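Long-range contacts in alginate lyase (Paenibacillus sp. FPU-7, PDB 6KFN), which cleaves the glycosidic bonds of alginate by beta-elimination, probably along the side of a right-handed parallel beta-helix: residues T260-V271 and N284-Q294; S48-A56 and D80-K88. All coordinates share one frame; numbering follows the deposited sequence.

Contact 1 (T260-V271 and N284-Q294)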
loop_
_atom_site.group_PDB
_atom_site.type_symbol
_atom_site.label_atom_id
_atom_site.label_comp_id
_atom_site.label_asym_id
_atom_site.label_seq_id
_atom_site.Cartn_x
_atom_site.Cartn_y
_atom_site.Cartn_z
ATOM N N THR A 260 13.742 -10.983 7.143
ATOM C CA THR A 260 13.867 -12.421 7.087
ATOM C C THR A 260 13.016 -12.925 5.942
ATOM O O THR A 260 11.822 -12.594 5.874
ATOM C CB THR A 260 13.429 -13.063 8.400
ATOM O OG1 THR A 260 14.255 -12.574 9.449
ATOM C CG2 THR A 260 13.573 -14.582 8.317
ATOM N N VAL A 261 13.614 -13.688 5.047
ATOM C CA VAL A 261 12.907 -14.199 3.896
ATOM C C VAL A 261 13.094 -15.691 3.759
ATOM O O VAL A 261 14.196 -16.228 3.881
ATOM C CB VAL A 261 13.282 -13.422 2.612
ATOM C CG1 VAL A 261 12.823 -11.960 2.707
ATOM C CG2 VAL A 261 14.776 -13.486 2.297
ATOM N N TYR A 262 11.977 -16.355 3.443
ATOM C CA TYR A 262 11.881 -17.797 3.282
ATOM C C TYR A 262 11.631 -18.045 1.808
ATOM O O TYR A 262 10.501 -17.882 1.314
ATOM C CB TYR A 262 10.758 -18.360 4.173
ATOM C CG TYR A 262 10.976 -18.133 5.632
ATOM C CD1 TYR A 262 11.715 -19.031 6.399
ATOM C CD2 TYR A 262 10.487 -16.995 6.270
ATOM C CE1 TYR A 262 11.974 -18.806 7.727
ATOM C CE2 TYR A 262 10.737 -16.751 7.590
ATOM C CZ TYR A 262 11.478 -17.665 8.347
ATOM O OH TYR A 262 11.753 -17.454 9.665
ATOM N N LEU A 263 12.699 -18.400 1.088
ATOM C CA LEU A 263 12.731 -18.422 -0.363
ATOM C C LEU A 263 12.795 -19.816 -0.983
ATOM O O LEU A 263 12.926 -19.921 -2.198
ATOM C CB LEU A 263 13.869 -17.549 -0.883
ATOM C CG LEU A 263 13.760 -16.070 -0.467
ATOM C CD1 LEU A 263 14.975 -15.287 -0.969
ATOM C CD2 LEU A 263 12.471 -15.424 -0.885
ATOM N N ASP A 264 12.679 -20.873 -0.153
ATOM C CA ASP A 264 12.473 -22.258 -0.562
ATOM C C ASP A 264 13.707 -22.953 -1.134
ATOM O O ASP A 264 14.000 -24.094 -0.748
ATOM C CB ASP A 264 11.313 -22.425 -1.543
ATOM C CG ASP A 264 10.054 -21.782 -1.011
ATOM O OD1 ASP A 264 9.578 -22.219 0.068
ATOM O OD2 ASP A 264 9.553 -20.837 -1.629
ATOM N N GLN A 265 14.369 -22.322 -2.076
ATOM C CA GLN A 265 15.474 -22.869 -2.829
ATOM C C GLN A 265 16.577 -21.812 -2.838
ATOM O O GLN A 265 16.398 -20.687 -2.364
ATOM C CB GLN A 265 15.002 -23.251 -4.256
ATOM C CG GLN A 265 14.501 -22.029 -5.012
ATOM C CD GLN A 265 14.007 -22.237 -6.432
ATOM O OE1 GLN A 265 14.111 -21.321 -7.263
ATOM N NE2 GLN A 265 13.419 -23.395 -6.708
ATOM N N ALA A 266 17.729 -22.170 -3.396
ATOM C CA ALA A 266 18.902 -21.292 -3.344
ATOM C C ALA A 266 18.897 -20.175 -4.393
ATOM O O ALA A 266 19.629 -19.201 -4.224
ATOM C CB ALA A 266 20.188 -22.120 -3.500
ATOM N N ALA A 267 18.110 -20.257 -5.438
ATOM C CA ALA A 267 18.269 -19.325 -6.540
ATOM C C ALA A 267 17.766 -17.903 -6.297
ATOM O O ALA A 267 18.465 -16.969 -6.708
ATOM C CB ALA A 267 17.653 -19.874 -7.830
ATOM N N PRO A 268 16.606 -17.658 -5.680
ATOM C CA PRO A 268 16.155 -16.258 -5.550
ATOM C C PRO A 268 17.150 -15.408 -4.759
ATOM O O PRO A 268 17.737 -15.861 -3.783
ATOM C CB PRO A 268 14.832 -16.415 -4.795
ATOM C CG PRO A 268 14.318 -17.763 -5.245
ATOM C CD PRO A 268 15.549 -18.625 -5.291
ATOM N N TYR A 269 17.309 -14.148 -5.153
ATOM C CA TYR A 269 18.116 -13.226 -4.367
ATOM C C TYR A 269 17.270 -12.584 -3.273
ATOM O O TYR A 269 16.054 -12.400 -3.413
ATOM C CB TYR A 269 18.759 -12.145 -5.256
ATOM C CG TYR A 269 19.985 -12.669 -5.952
ATOM C CD1 TYR A 269 19.901 -13.446 -7.123
ATOM C CD2 TYR A 269 21.226 -12.470 -5.423
ATOM C CE1 TYR A 269 21.041 -13.967 -7.701
ATOM C CE2 TYR A 269 22.359 -12.995 -5.977
ATOM C CZ TYR A 269 22.232 -13.763 -7.108
ATOM O OH TYR A 269 23.348 -14.327 -7.716
ATOM N N VAL A 270 17.941 -12.202 -2.179
ATOM C CA VAL A 270 17.321 -11.354 -1.183
ATOM C C VAL A 270 17.123 -9.945 -1.708
ATOM O O VAL A 270 16.020 -9.392 -1.663
ATOM C CB VAL A 270 18.125 -11.400 0.130
ATOM C CG1 VAL A 270 17.482 -10.491 1.170
ATOM C CG2 VAL A 270 18.223 -12.820 0.656
ATOM N N VAL A 271 18.224 -9.342 -2.205
ATOM C CA VAL A 271 18.152 -8.050 -2.889
ATOM C C VAL A 271 18.824 -8.184 -4.239
ATOM O O VAL A 271 20.029 -8.473 -4.304
ATOM C CB VAL A 271 18.794 -6.890 -2.107
ATOM C CG1 VAL A 271 18.667 -5.582 -2.905
ATOM C CG2 VAL A 271 18.182 -6.752 -0.723
ATOM N N ASN A 284 20.075 -9.093 7.261
ATOM C CA ASN A 284 19.003 -9.854 6.634
ATOM C C ASN A 284 19.315 -11.341 6.766
ATOM O O ASN A 284 20.468 -11.755 6.762
ATOM C CB ASN A 284 18.843 -9.467 5.177
ATOM C CG ASN A 284 18.537 -7.990 5.021
ATOM O OD1 ASN A 284 17.505 -7.510 5.501
ATOM N ND2 ASN A 284 19.403 -7.257 4.351
ATOM N N GLN A 285 18.274 -12.134 6.936
ATOM C CA GLN A 285 18.360 -13.575 7.103
ATOM C C GLN A 285 17.607 -14.246 5.972
ATOM O O GLN A 285 16.462 -13.912 5.702
ATOM C CB GLN A 285 17.769 -13.981 8.446
ATOM C CG GLN A 285 18.538 -13.484 9.643
ATOM C CD GLN A 285 17.892 -13.838 10.986
ATOM O OE1 GLN A 285 17.631 -12.960 11.807
ATOM N NE2 GLN A 285 17.651 -15.128 11.220
ATOM N N ARG A 286 18.254 -15.209 5.352
ATOM C CA ARG A 286 17.700 -15.955 4.216
ATOM C C ARG A 286 17.564 -17.427 4.606
ATOM O O ARG A 286 18.527 -18.000 5.161
ATOM C CB ARG A 286 18.631 -15.867 3.005
ATOM C CG ARG A 286 18.015 -16.380 1.712
ATOM C CD ARG A 286 19.077 -16.758 0.703
ATOM N NE ARG A 286 18.536 -16.942 -0.638
ATOM C CZ ARG A 286 17.860 -18.005 -1.028
ATOM N NH1 ARG A 286 17.407 -18.086 -2.251
ATOM N NH2 ARG A 286 17.596 -19.005 -0.221
ATOM N N TYR A 287 16.449 -18.045 4.253
ATOM C CA TYR A 287 16.241 -19.473 4.389
ATOM C C TYR A 287 15.788 -20.006 3.042
ATOM O O TYR A 287 14.922 -19.397 2.418
ATOM C CB TYR A 287 15.148 -19.753 5.409
ATOM C CG TYR A 287 15.476 -19.312 6.779
ATOM C CD1 TYR A 287 15.222 -18.021 7.235
ATOM C CD2 TYR A 287 16.032 -20.189 7.676
ATOM C CE1 TYR A 287 15.488 -17.654 8.510
ATOM C CE2 TYR A 287 16.308 -19.813 8.966
ATOM C CZ TYR A 287 16.032 -18.559 9.359
ATOM O OH TYR A 287 16.282 -18.142 10.659
ATOM N N PRO A 288 16.271 -21.171 2.587
ATOM C CA PRO A 288 17.475 -21.855 3.068
ATOM C C PRO A 288 18.710 -20.986 2.719
ATOM O O PRO A 288 18.601 -19.836 2.284
ATOM C CB PRO A 288 17.447 -23.147 2.258
ATOM C CG PRO A 288 16.872 -22.722 0.925
ATOM C CD PRO A 288 15.769 -21.760 1.324
ATOM N N ALA A 289 19.898 -21.555 2.891
ATOM C CA ALA A 289 21.083 -20.908 2.357
ATOM C C ALA A 289 20.913 -20.695 0.857
ATOM O O ALA A 289 20.307 -21.504 0.150
ATOM C CB ALA A 289 22.293 -21.817 2.595
ATOM N N GLY A 290 21.465 -19.596 0.348
ATOM C CA GLY A 290 21.371 -19.355 -1.079
ATOM C C GLY A 290 21.757 -17.943 -1.424
ATOM O O GLY A 290 22.476 -17.278 -0.664
ATOM N N ASN A 291 21.323 -17.503 -2.594
ATOM C CA ASN A 291 21.761 -16.235 -3.123
ATOM C C ASN A 291 21.306 -15.064 -2.243
ATOM O O ASN A 291 20.159 -14.980 -1.810
ATOM C CB ASN A 291 21.210 -16.098 -4.518
ATOM C CG ASN A 291 21.942 -16.992 -5.517
ATOM O OD1 ASN A 291 23.096 -17.369 -5.292
ATOM N ND2 ASN A 291 21.300 -17.303 -6.600
ATOM N N LEU A 292 22.227 -14.134 -2.033
ATOM C CA LEU A 292 22.034 -13.025 -1.126
ATOM C C LEU A 292 21.800 -11.732 -1.921
ATOM O O LEU A 292 20.656 -11.317 -2.120
ATOM C CB LEU A 292 23.199 -12.978 -0.140
ATOM C CG LEU A 292 22.996 -12.038 1.034
ATOM C CD1 LEU A 292 21.740 -12.384 1.899
ATOM C CD2 LEU A 292 24.285 -12.001 1.837
ATOM N N TYR A 293 22.877 -11.133 -2.415
ATOM C CA TYR A 293 22.805 -9.831 -3.057
ATOM C C TYR A 293 23.403 -9.863 -4.452
ATOM O O TYR A 293 24.431 -10.501 -4.709
ATOM C CB TYR A 293 23.542 -8.756 -2.195
ATOM C CG TYR A 293 23.055 -8.736 -0.757
ATOM C CD1 TYR A 293 21.712 -8.653 -0.453
ATOM C CD2 TYR A 293 23.947 -8.783 0.303
ATOM C CE1 TYR A 293 21.274 -8.663 0.829
ATOM C CE2 TYR A 293 23.502 -8.772 1.625
ATOM C CZ TYR A 293 22.151 -8.731 1.873
ATOM O OH TYR A 293 21.642 -8.739 3.164
ATOM N N GLN A 294 22.768 -9.121 -5.353
ATOM C CA GLN A 294 23.267 -8.898 -6.707
ATOM C C GLN A 294 23.185 -7.412 -7.001
ATOM O O GLN A 294 22.206 -6.751 -6.640
ATOM C CB GLN A 294 22.475 -9.721 -7.747
ATOM C CG GLN A 294 23.267 -9.773 -9.076
ATOM C CD GLN A 294 22.676 -10.617 -10.173
ATOM O OE1 GLN A 294 21.502 -10.977 -10.066
ATOM N NE2 GLN A 294 23.384 -10.886 -11.190
HETATM O O HOH W 1 16.913 -10.739 10.057
HETATM O O HOH W 2 14.581 -13.819 11.788
HETATM O O HOH W 3 13.074 -18.784 11.664
HETATM O O HOH W 4 12.244 -21.164 2.770
#
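Arg286 reaches across from the strand 285-287 into the loop that follows strand 260-262, where two successive rungs of the right-handed parallel beta-helix stack. Its CG stands anti to the backbone N (chi1 -169°) and the chain stays extended to NE. This carries the guanidinium under the turn 265-268. NH1 and NH2 both bond end-on to Gln265 O, NH1 at 2.8 Å. NH1 also gives a nearly straight bond to Pro268 O at 2.7 Å. Both NH1 bonds use carbonyl lone pairs and lie in the guanidinium plane. Within its own segment, NE bonds to Asn291 O, which lies somewhat out of the plane, and NH2 to Pro288 O. Together these bonds hold the group against rotation. Leu263 CD1 covers one of its faces and Gly290 CA the opposite one. The strands pair in parallel, with Val261 N bonded to Gln285 O and Tyr287 N to Val261 O.

On the face with Thr260, the rings of Tyr262 and Tyr287 run alongside each other in the same sense. Their planes are 13° apart but slid, and overlap little. Tyr262 CE1 comes to 3.4 Å from Tyr287 CD1. Tyr230 of the preceding rung meets Tyr262 with its ring nearly parallel, which extends the aromatic row. Thr260 CG2 touches the edge of the Tyr287 ring at CE1.

Past the turn, the Tyr269 ring lies between two side chains. Asn291 CB sits over the centre of one face, 3.5 Å from the centroid, and its amide stacks on the ring at 15°. Gln294 CB lies over the opposite face. Asn291 ND2 donates to Ala267 O at 2.9 Å, with that oxygen close to the amide plane.

Contact 2 (S48-A56 and D80-K88)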
loop_
_atom_site.group_PDB
_atom_site.type_symbol
_atom_site.label_atom_id
_atom_site.label_comp_id
_atom_site.label_asym_id
_atom_site.label_seq_id
_atom_site.Cartn_x
_atom_site.Cartn_y
_atom_site.Cartn_z
ATOM N N SER A 48 -4.366 18.889 14.822
ATOM C CA SER A 48 -5.124 19.068 16.061
ATOM C C SER A 48 -6.602 18.706 15.888
ATOM O O SER A 48 -7.282 18.439 16.891
ATOM C CB SER A 48 -5.027 20.519 16.516
ATOM O OG SER A 48 -3.685 20.902 16.748
ATOM N N GLN A 49 -7.106 18.765 14.661
ATOM C CA GLN A 49 -8.505 18.547 14.316
ATOM C C GLN A 49 -8.580 17.597 13.118
ATOM O O GLN A 49 -9.022 18.011 12.052
ATOM C CB GLN A 49 -9.241 19.864 13.962
ATOM C CG GLN A 49 -9.167 21.053 14.914
ATOM C CD GLN A 49 -9.860 22.315 14.385
ATOM O OE1 GLN A 49 -11.080 22.474 14.461
ATOM N NE2 GLN A 49 -9.037 23.150 13.733
ATOM N N PRO A 50 -8.172 16.328 13.246
ATOM C CA PRO A 50 -8.276 15.417 12.099
ATOM C C PRO A 50 -9.745 15.151 11.808
ATOM O O PRO A 50 -10.629 15.403 12.635
ATOM C CB PRO A 50 -7.539 14.157 12.571
ATOM C CG PRO A 50 -7.675 14.217 14.082
ATOM C CD PRO A 50 -7.598 15.682 14.419
ATOM N N ILE A 51 -10.001 14.601 10.626
ATOM C CA ILE A 51 -11.325 14.120 10.241
ATOM C C ILE A 51 -11.254 12.599 10.287
ATOM O O ILE A 51 -10.369 12.014 9.678
ATOM C CB ILE A 51 -11.770 14.632 8.860
ATOM C CG1 ILE A 51 -11.657 16.138 8.783
ATOM C CG2 ILE A 51 -13.214 14.179 8.602
ATOM C CD1 ILE A 51 -12.012 16.750 7.435
ATOM N N THR A 52 -12.156 11.958 11.035
ATOM C CA THR A 52 -12.106 10.518 11.233
ATOM C C THR A 52 -13.281 9.840 10.542
ATOM O O THR A 52 -14.421 10.285 10.661
ATOM C CB THR A 52 -12.120 10.199 12.734
ATOM O OG1 THR A 52 -10.960 10.802 13.318
ATOM C CG2 THR A 52 -12.089 8.715 13.029
ATOM N N ILE A 53 -12.987 8.723 9.863
ATOM C CA ILE A 53 -13.994 7.754 9.453
ATOM C C ILE A 53 -13.583 6.423 10.071
ATOM O O ILE A 53 -12.465 5.968 9.854
ATOM C CB ILE A 53 -14.111 7.688 7.931
ATOM C CG1 ILE A 53 -15.309 6.775 7.554
ATOM C CG2 ILE A 53 -12.819 7.525 7.257
ATOM C CD1 ILE A 53 -15.555 6.831 6.064
ATOM N N ARG A 54 -14.481 5.825 10.845
ATOM C CA ARG A 54 -14.125 4.617 11.571
ATOM C C ARG A 54 -15.322 3.717 11.733
ATOM O O ARG A 54 -16.463 4.151 11.672
ATOM C CB ARG A 54 -13.495 4.944 12.927
ATOM C CG ARG A 54 -14.453 5.604 13.897
ATOM C CD ARG A 54 -13.736 5.942 15.178
ATOM N NE ARG A 54 -14.588 6.681 16.101
ATOM C CZ ARG A 54 -15.337 6.151 17.052
ATOM N NH1 ARG A 54 -15.369 4.836 17.263
ATOM N NH2 ARG A 54 -16.083 6.937 17.807
ATOM N N SER A 55 -15.044 2.460 12.011
ATOM C CA SER A 55 -16.068 1.527 12.395
ATOM C C SER A 55 -16.432 1.779 13.870
ATOM O O SER A 55 -15.578 2.100 14.711
ATOM C CB SER A 55 -15.502 0.121 12.141
ATOM O OG SER A 55 -16.456 -0.885 12.289
ATOM N N ALA A 56 -17.711 1.568 14.170
ATOM C CA ALA A 56 -18.185 1.698 15.541
ATOM C C ALA A 56 -17.546 0.667 16.456
ATOM O O ALA A 56 -17.416 0.913 17.658
ATOM C CB ALA A 56 -19.721 1.575 15.593
ATOM N N ASP A 80 -6.331 16.382 3.438
ATOM C CA ASP A 80 -5.294 16.071 4.401
ATOM C C ASP A 80 -5.868 15.734 5.773
ATOM O O ASP A 80 -6.984 16.124 6.118
ATOM C CB ASP A 80 -4.349 17.282 4.577
ATOM C CG ASP A 80 -3.607 17.671 3.330
ATOM O OD1 ASP A 80 -3.502 16.889 2.365
ATOM O OD2 ASP A 80 -3.060 18.796 3.349
ATOM N N TYR A 81 -5.083 15.018 6.585
ATOM C CA TYR A 81 -5.404 14.822 7.997
ATOM C C TYR A 81 -6.747 14.104 8.186
ATOM O O TYR A 81 -7.580 14.514 8.999
ATOM C CB TYR A 81 -5.320 16.133 8.790
ATOM C CG TYR A 81 -3.905 16.581 9.035
ATOM C CD1 TYR A 81 -3.129 15.931 10.016
ATOM C CD2 TYR A 81 -3.335 17.624 8.350
ATOM C CE1 TYR A 81 -1.844 16.288 10.292
ATOM C CE2 TYR A 81 -1.968 17.996 8.631
ATOM C CZ TYR A 81 -1.298 17.312 9.600
ATOM O OH TYR A 81 0.012 17.688 9.884
ATOM N N TRP A 82 -6.883 12.980 7.487
ATOM C CA TRP A 82 -7.907 11.996 7.760
ATOM C C TRP A 82 -7.315 10.840 8.555
ATOM O O TRP A 82 -6.228 10.365 8.236
ATOM C CB TRP A 82 -8.505 11.419 6.452
ATOM C CG TRP A 82 -9.337 12.409 5.706
ATOM C CD1 TRP A 82 -8.860 13.484 4.991
ATOM C CD2 TRP A 82 -10.772 12.481 5.675
ATOM N NE1 TRP A 82 -9.903 14.205 4.484
ATOM C CE2 TRP A 82 -11.091 13.637 4.910
ATOM C CE3 TRP A 82 -11.804 11.682 6.185
ATOM C CZ2 TRP A 82 -12.393 13.993 4.644
ATOM C CZ3 TRP A 82 -13.102 12.054 5.909
ATOM C CH2 TRP A 82 -13.378 13.200 5.161
ATOM N N ASN A 83 -8.070 10.356 9.537
ATOM C CA ASN A 83 -7.835 9.078 10.215
ATOM C C ASN A 83 -8.916 8.115 9.755
ATOM O O ASN A 83 -10.101 8.367 9.957
ATOM C CB ASN A 83 -7.897 9.241 11.721
ATOM C CG ASN A 83 -6.746 10.081 12.274
ATOM O OD1 ASN A 83 -5.721 10.278 11.594
ATOM N ND2 ASN A 83 -6.874 10.522 13.512
ATOM N N ILE A 84 -8.479 7.063 9.077
ATOM C CA ILE A 84 -9.349 6.044 8.488
ATOM C C ILE A 84 -9.061 4.758 9.242
ATOM O O ILE A 84 -7.957 4.222 9.128
ATOM C CB ILE A 84 -9.056 5.912 6.981
ATOM C CG1 ILE A 84 -9.251 7.253 6.271
ATOM C CG2 ILE A 84 -9.928 4.831 6.377
ATOM C CD1 ILE A 84 -8.561 7.363 4.947
ATOM N N THR A 85 -10.024 4.291 10.057
ATOM C CA THR A 85 -9.715 3.331 11.107
ATOM C C THR A 85 -10.728 2.203 11.148
ATOM O O THR A 85 -11.932 2.432 11.238
ATOM C CB THR A 85 -9.694 4.046 12.477
ATOM O OG1 THR A 85 -8.801 5.151 12.386
ATOM C CG2 THR A 85 -9.275 3.094 13.562
ATOM N N GLY A 86 -10.220 0.965 11.176
ATOM C CA GLY A 86 -11.055 -0.165 11.520
ATOM C C GLY A 86 -12.060 -0.584 10.497
ATOM O O GLY A 86 -12.992 -1.287 10.834
ATOM N N LEU A 87 -11.899 -0.229 9.256
ATOM C CA LEU A 87 -12.854 -0.495 8.198
ATOM C C LEU A 87 -12.364 -1.593 7.264
ATOM O O LEU A 87 -11.168 -1.782 7.067
ATOM C CB LEU A 87 -13.058 0.777 7.373
ATOM C CG LEU A 87 -13.722 1.930 8.153
ATOM C CD1 LEU A 87 -13.612 3.229 7.387
ATOM C CD2 LEU A 87 -15.159 1.637 8.382
ATOM N N LYS A 88 -13.323 -2.247 6.648
ATOM C CA LYS A 88 -13.080 -3.100 5.490
ATOM C C LYS A 88 -13.363 -2.307 4.219
ATOM O O LYS A 88 -14.295 -1.479 4.188
ATOM C CB LYS A 88 -13.985 -4.335 5.559
ATOM C CG LYS A 88 -13.700 -5.248 6.721
ATOM C CD LYS A 88 -14.684 -6.413 6.858
ATOM C CE LYS A 88 -14.285 -7.406 7.879
ATOM N NZ LYS A 88 -15.305 -8.501 7.914
HETATM O O HOH W 5 -9.252 9.448 14.933
HETATM O O HOH W 6 -12.861 1.640 14.374
#
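Strands 51-55 and 82-85 run parallel, 9° apart, as neighbouring rungs of the beta-helix, and five backbone bonds join them from Ile51 N to Tyr81 O through to Ser55 N to Thr85 O. Ile51, Ile53, Trp82 and Ile84 share the buried face. Ile51 CG2 points over the six-membered ring of Trp82, 3.6 Å from its centroid in a CH-pi contact. Ile51 CB also lies above the indole, and CD1 reaches along it to CZ2. Trp82 NE1 is held by Ala43 O, which helps fix the turn of the ring. With an alanine here, Ile51 CG2 would probably face a gap where the six-membered ring had been, and Ala43 O would lose its indole donor.

Ile53 and Ile84 project together into the interior, with Ile53 CG2 3.7 Å from Ile84 CG1. Leu87 comes at about a right angle to Ile53 and brings CD1 to its CG1.

The other face carries Thr52, Asn83, Arg54 and Thr85. Arg54 and Thr85 touch through their CB atoms, while the guanidinium of Arg54 turns back to a salt bridge with Asp26 one rung earlier. Asn83 OD1 bonds to Gln105 on the next rung. On its other branch, ND2 gives a bond of 3.0 Å to a water, which donates to Thr52 OG1 at 2.7 Å.

Overall arrangement
From the N terminus, contact 2 closes first, as 80-88 returns beside 48-56 after an excursion of 23 residues. Contact 1 closes much later, when 284-294 comes back to 260-271 after 12 residues. The two loops are in series and neither nest nor cross. Their centres are about 39 Å apart, on opposite sides of the centre of the chain, and their nearest atoms about 25 Å apart. Contact 2 ties strand 51-55 to 82-85 near the N-terminal end of the beta-helix. Contact 1 joins late rungs near its C-terminal end, at two places: strands 260-262 and 285-287, and strands 269-273 and 293-294. Parallel strands stacked rung on rung connect the two regions.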